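Local coordinates for hemin degrading factor (Pseudomonas aeruginosa, PDB 4MF9), which binds heme and probably takes part in its trafficking and breakdown in the cell, at residues Glu257-Ala269 / Ile333-Arg347. Residues are numbered along the deposited sequence; the frame is centred on the assembly and turned at random.
Sequences ESGLPIMVFVGNA and IVQLFGARKPGEPER. With HEM (protoporphyrin IX containing Fe), chain C.
The backbone N of Phe-265 gives a straight 2.9 Å hydrogen bond to Gln-335 O, and Gln-335 N returns one to Phe-265 O. Met-263 and Phe-337 form the next hydrogen-bonded pair of this antiparallel ladder. Past Gly-338 the two segments still hold together, because Ala-339 N donates a hydrogen bond to Pro-261 O at 3.2 Å. These are neighbouring strands near the middle of an antiparallel sheet to which both HemS/ChuX domains contribute; both belong to the second.

One face of the sheet carries Met-263, Phe-265, Gln-335 and Phe-337, all residues of the heme pocket. Phe-337 CE2 lies over a face of the Phe-265 ring near its rim; the planes meet at 57°, so the pair is oblique. The far end of the Phe-265 ring reaches the porphyrin, with CZ 3.5 Å from the heme methine carbon CHA. Met-263 SD lies 3.9 Å from the heme methyl CMA, and the bend at chi3 (74°) turns CE toward the same methyl.

On the other face Val-264 CG1 meets Val-334 CG2 at 3.8 Å. Helix 247-258 covers this side through Phe-252 and Leu-248.

Beyond the strand ends, Pro-261 CG sits over one face of the Arg-347 guanidinium, offset toward its rim; Asp-349 pairs with that charge. Phe-265 and Met-263 thus give the porphyrin an apolar surface, while Phe-337 and heme-binding Arg-340 lie by the propionates.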
# COMPACT_ATOMS: atom_id res chain seq x y z
N GLU A 257 4.85 6.52 -22.72
CA GLU A 257 5.05 6.97 -24.09
C GLU A 257 4.34 8.29 -24.30
O GLU A 257 4.91 9.15 -24.90
CB GLU A 257 4.82 5.82 -25.13
CG GLU A 257 5.92 4.71 -25.04
CD GLU A 257 6.11 3.71 -26.21
OE1 GLU A 257 5.32 2.78 -26.43
OE2 GLU A 257 7.10 3.78 -26.92
N SER A 258 3.12 8.45 -23.81
CA SER A 258 2.33 9.66 -23.97
C SER A 258 2.28 10.76 -22.94
O SER A 258 1.82 11.79 -23.23
CB SER A 258 0.90 9.28 -24.30
OG SER A 258 0.02 9.29 -23.21
N GLY A 259 2.76 10.52 -21.75
CA GLY A 259 2.78 11.54 -20.72
C GLY A 259 1.44 11.66 -20.00
O GLY A 259 1.19 12.63 -19.28
N LEU A 260 0.57 10.71 -20.20
CA LEU A 260 -0.71 10.73 -19.58
C LEU A 260 -0.60 10.62 -18.05
O LEU A 260 -0.13 9.68 -17.54
CB LEU A 260 -1.49 9.53 -20.11
CG LEU A 260 -2.77 8.99 -19.56
CD1 LEU A 260 -3.69 10.13 -19.33
CD2 LEU A 260 -3.44 8.14 -20.60
N PRO A 261 -1.13 11.58 -17.38
CA PRO A 261 -1.18 11.55 -15.91
C PRO A 261 -2.16 10.48 -15.43
O PRO A 261 -3.34 10.48 -15.81
CB PRO A 261 -1.68 12.95 -15.54
CG PRO A 261 -2.47 13.40 -16.76
CD PRO A 261 -1.73 12.82 -17.93
N ILE A 262 -1.67 9.56 -14.61
CA ILE A 262 -2.49 8.44 -14.14
C ILE A 262 -2.51 8.44 -12.62
O ILE A 262 -1.91 9.30 -11.99
CB ILE A 262 -1.92 7.13 -14.65
CG1 ILE A 262 -0.49 6.95 -14.14
CG2 ILE A 262 -1.94 7.10 -16.18
CD1 ILE A 262 0.14 5.63 -14.50
N MET A 263 -3.22 7.52 -12.02
CA MET A 263 -3.23 7.28 -10.59
C MET A 263 -2.88 5.84 -10.32
O MET A 263 -3.42 4.98 -10.95
CB MET A 263 -4.59 7.58 -9.99
CG MET A 263 -5.05 8.99 -10.18
SD MET A 263 -6.62 9.40 -9.49
CE MET A 263 -6.13 9.44 -7.79
N VAL A 264 -1.97 5.60 -9.41
CA VAL A 264 -1.57 4.29 -9.07
C VAL A 264 -1.82 4.05 -7.58
O VAL A 264 -1.19 4.68 -6.80
CB VAL A 264 -0.06 4.07 -9.39
CG1 VAL A 264 0.38 2.71 -9.00
CG2 VAL A 264 0.27 4.35 -10.83
N PHE A 265 -2.70 3.11 -7.27
CA PHE A 265 -3.09 2.77 -5.89
C PHE A 265 -2.41 1.48 -5.49
O PHE A 265 -2.56 0.46 -6.16
CB PHE A 265 -4.62 2.51 -5.81
CG PHE A 265 -5.47 3.76 -5.83
CD1 PHE A 265 -5.53 4.57 -6.96
CD2 PHE A 265 -6.26 4.08 -4.74
CE1 PHE A 265 -6.34 5.70 -6.97
CE2 PHE A 265 -7.07 5.21 -4.75
CZ PHE A 265 -7.10 6.02 -5.87
N VAL A 266 -1.69 1.49 -4.42
CA VAL A 266 -1.12 0.30 -3.85
C VAL A 266 -1.31 0.25 -2.35
O VAL A 266 -0.97 1.13 -1.69
CB VAL A 266 0.39 0.20 -4.18
CG1 VAL A 266 1.07 -0.90 -3.42
CG2 VAL A 266 0.60 -0.01 -5.67
N GLY A 267 -1.84 -0.85 -1.87
CA GLY A 267 -2.03 -0.97 -0.45
C GLY A 267 -2.13 -2.38 0.09
O GLY A 267 -1.90 -3.36 -0.61
N ASN A 268 -2.48 -2.43 1.37
CA ASN A 268 -2.71 -3.67 2.08
C ASN A 268 -3.98 -3.43 2.90
O ASN A 268 -4.65 -2.43 2.69
CB ASN A 268 -1.50 -3.99 2.98
CG ASN A 268 -1.10 -2.81 3.86
OD1 ASN A 268 -1.88 -2.36 4.70
ND2 ASN A 268 0.13 -2.33 3.69
N ALA A 269 -4.30 -4.31 3.84
CA ALA A 269 -5.53 -4.17 4.60
C ALA A 269 -5.61 -2.87 5.43
O ALA A 269 -6.70 -2.43 5.80
CB ALA A 269 -5.72 -5.37 5.51
N ILE A 333 -3.34 -6.32 -5.86
CA ILE A 333 -1.98 -5.83 -5.96
C ILE A 333 -1.76 -4.35 -6.19
O ILE A 333 -1.05 -3.66 -5.49
CB ILE A 333 -1.21 -6.68 -7.01
CG1 ILE A 333 -1.21 -8.15 -6.65
CG2 ILE A 333 0.17 -6.14 -7.28
CD1 ILE A 333 -0.94 -9.08 -7.78
N VAL A 334 -2.42 -3.87 -7.23
CA VAL A 334 -2.34 -2.52 -7.64
C VAL A 334 -3.56 -2.14 -8.48
O VAL A 334 -4.09 -3.00 -9.09
CB VAL A 334 -1.10 -2.31 -8.49
CG1 VAL A 334 -1.11 -3.24 -9.66
CG2 VAL A 334 -0.89 -0.88 -8.89
N GLN A 335 -3.97 -0.90 -8.47
CA GLN A 335 -5.07 -0.43 -9.30
C GLN A 335 -4.62 0.80 -10.03
O GLN A 335 -3.96 1.62 -9.46
CB GLN A 335 -6.26 0.00 -8.47
CG GLN A 335 -7.05 -1.04 -7.75
CD GLN A 335 -8.15 -0.39 -6.91
OE1 GLN A 335 -9.32 -0.43 -7.23
NE2 GLN A 335 -7.74 0.27 -5.87
N LEU A 336 -5.07 0.95 -11.25
CA LEU A 336 -4.79 2.11 -12.04
C LEU A 336 -6.06 2.86 -12.41
O LEU A 336 -6.98 2.27 -12.86
CB LEU A 336 -4.07 1.70 -13.28
CG LEU A 336 -2.56 1.68 -13.16
CD1 LEU A 336 -2.20 0.61 -12.20
CD2 LEU A 336 -1.97 1.46 -14.51
N PHE A 337 -6.04 4.17 -12.27
CA PHE A 337 -7.12 5.01 -12.79
C PHE A 337 -6.46 6.11 -13.61
O PHE A 337 -5.22 6.21 -13.66
CB PHE A 337 -7.93 5.66 -11.67
CG PHE A 337 -8.58 4.69 -10.72
CD1 PHE A 337 -9.96 4.48 -10.75
CD2 PHE A 337 -7.83 4.04 -9.75
CE1 PHE A 337 -10.57 3.62 -9.87
CE2 PHE A 337 -8.44 3.17 -8.86
CZ PHE A 337 -9.81 2.95 -8.93
N GLY A 338 -7.29 6.94 -14.24
CA GLY A 338 -6.80 8.17 -14.83
C GLY A 338 -6.83 9.26 -13.79
O GLY A 338 -7.63 9.22 -12.85
N ALA A 339 -5.96 10.25 -13.93
CA ALA A 339 -5.96 11.35 -12.98
C ALA A 339 -7.23 12.17 -13.13
O ALA A 339 -7.62 12.52 -14.25
CB ALA A 339 -4.72 12.21 -13.19
N ARG A 340 -7.86 12.51 -12.02
CA ARG A 340 -9.12 13.21 -11.98
C ARG A 340 -9.42 13.88 -10.62
O ARG A 340 -9.15 13.32 -9.61
CB ARG A 340 -10.18 12.19 -12.37
CG ARG A 340 -11.60 12.41 -11.95
CD ARG A 340 -12.42 11.18 -12.33
NE ARG A 340 -12.89 10.42 -11.18
CZ ARG A 340 -13.82 10.85 -10.36
NH1 ARG A 340 -14.38 11.99 -10.61
NH2 ARG A 340 -14.24 10.12 -9.35
N LYS A 341 -10.11 14.99 -10.65
CA LYS A 341 -10.57 15.66 -9.45
C LYS A 341 -12.01 15.34 -9.16
O LYS A 341 -12.80 15.28 -10.06
CB LYS A 341 -10.47 17.14 -9.61
CG LYS A 341 -9.07 17.65 -9.60
CD LYS A 341 -8.62 17.94 -8.19
CE LYS A 341 -9.47 19.00 -7.49
NZ LYS A 341 -10.05 20.00 -8.42
N PRO A 342 -12.39 15.21 -7.93
CA PRO A 342 -13.79 14.88 -7.72
C PRO A 342 -14.59 16.04 -8.32
O PRO A 342 -14.21 17.12 -8.15
CB PRO A 342 -13.89 14.76 -6.20
CG PRO A 342 -12.49 14.78 -5.70
CD PRO A 342 -11.71 15.57 -6.70
N GLY A 343 -15.61 15.72 -9.10
CA GLY A 343 -16.34 16.67 -9.90
C GLY A 343 -15.99 16.70 -11.37
O GLY A 343 -16.79 17.12 -12.18
N GLU A 344 -14.83 16.22 -11.71
CA GLU A 344 -14.49 16.07 -13.08
C GLU A 344 -14.74 14.62 -13.49
O GLU A 344 -14.62 13.71 -12.71
CB GLU A 344 -13.05 16.47 -13.37
CG GLU A 344 -12.37 17.39 -12.39
CD GLU A 344 -10.98 17.69 -12.86
OE1 GLU A 344 -10.21 16.76 -13.11
OE2 GLU A 344 -10.68 18.85 -13.07
N PRO A 345 -15.12 14.45 -14.73
CA PRO A 345 -15.23 13.14 -15.35
C PRO A 345 -13.84 12.66 -15.69
O PRO A 345 -12.94 13.47 -15.70
CB PRO A 345 -15.98 13.46 -16.63
CG PRO A 345 -15.55 14.82 -16.95
CD PRO A 345 -15.55 15.51 -15.65
N GLU A 346 -13.64 11.40 -16.00
CA GLU A 346 -12.33 10.93 -16.33
C GLU A 346 -11.93 11.49 -17.67
O GLU A 346 -12.76 11.93 -18.40
CB GLU A 346 -12.21 9.40 -16.23
CG GLU A 346 -12.76 8.58 -17.39
CD GLU A 346 -12.70 7.08 -17.17
OE1 GLU A 346 -12.05 6.63 -16.25
OE2 GLU A 346 -13.35 6.34 -17.92
N ARG A 347 -10.65 11.50 -17.97
CA ARG A 347 -10.15 12.06 -19.20
C ARG A 347 -10.25 11.09 -20.36
O ARG A 347 -10.18 9.92 -20.16
CB ARG A 347 -8.74 12.62 -19.04
CG ARG A 347 -8.55 13.32 -17.72
CD ARG A 347 -7.26 14.05 -17.52
NE ARG A 347 -6.17 13.70 -18.41
CZ ARG A 347 -5.21 14.53 -18.75
NH1 ARG A 347 -5.14 15.74 -18.23
NH2 ARG A 347 -4.31 14.15 -19.58
CHA HEM C . -10.56 6.34 -5.39
CHB HEM C . -9.86 10.96 -4.66
CHC HEM C . -10.80 10.32 0.01
CHD HEM C . -10.31 5.60 -0.65
C1A HEM C . -10.38 7.67 -5.60
C2A HEM C . -10.27 8.31 -6.87
C3A HEM C . -10.10 9.59 -6.66
C4A HEM C . -10.05 9.75 -5.27
CMA HEM C . -9.92 10.63 -7.72
CAA HEM C . -10.37 7.69 -8.22
CBA HEM C . -11.33 8.37 -9.23
CGA HEM C . -12.72 8.07 -8.79
O1A HEM C . -13.58 8.95 -8.75
O2A HEM C . -12.96 6.94 -8.47
C1B HEM C . -10.09 11.13 -3.30
C2B HEM C . -10.05 12.42 -2.76
C3B HEM C . -10.32 12.30 -1.45
C4B HEM C . -10.52 10.85 -1.21
CMB HEM C . -9.81 13.69 -3.51
CAB HEM C . -10.39 13.47 -0.53
CBB HEM C . -10.11 13.46 0.74
C1C HEM C . -10.77 9.00 0.26
C2C HEM C . -11.03 8.42 1.49
C3C HEM C . -10.90 7.07 1.32
C4C HEM C . -10.55 6.81 -0.03
CMC HEM C . -11.41 9.14 2.75
CAC HEM C . -11.07 6.08 2.36
CBC HEM C . -10.70 4.87 2.08
C1D HEM C . -10.36 5.39 -2.04
C2D HEM C . -10.38 4.05 -2.70
C3D HEM C . -10.46 4.29 -4.01
C4D HEM C . -10.49 5.75 -4.15
CMD HEM C . -10.32 2.67 -2.09
CAD HEM C . -10.50 3.25 -5.10
CBD HEM C . -11.94 3.11 -5.60
CGD HEM C . -12.33 1.93 -6.43
O1D HEM C . -12.90 2.18 -7.46
O2D HEM C . -12.13 0.76 -6.10
NA HEM C . -10.22 8.58 -4.62
NB HEM C . -10.38 10.21 -2.37
NC HEM C . -10.50 8.02 -0.61
ND HEM C . -10.42 6.35 -2.95
FE HEM C . -10.45 8.16 -2.66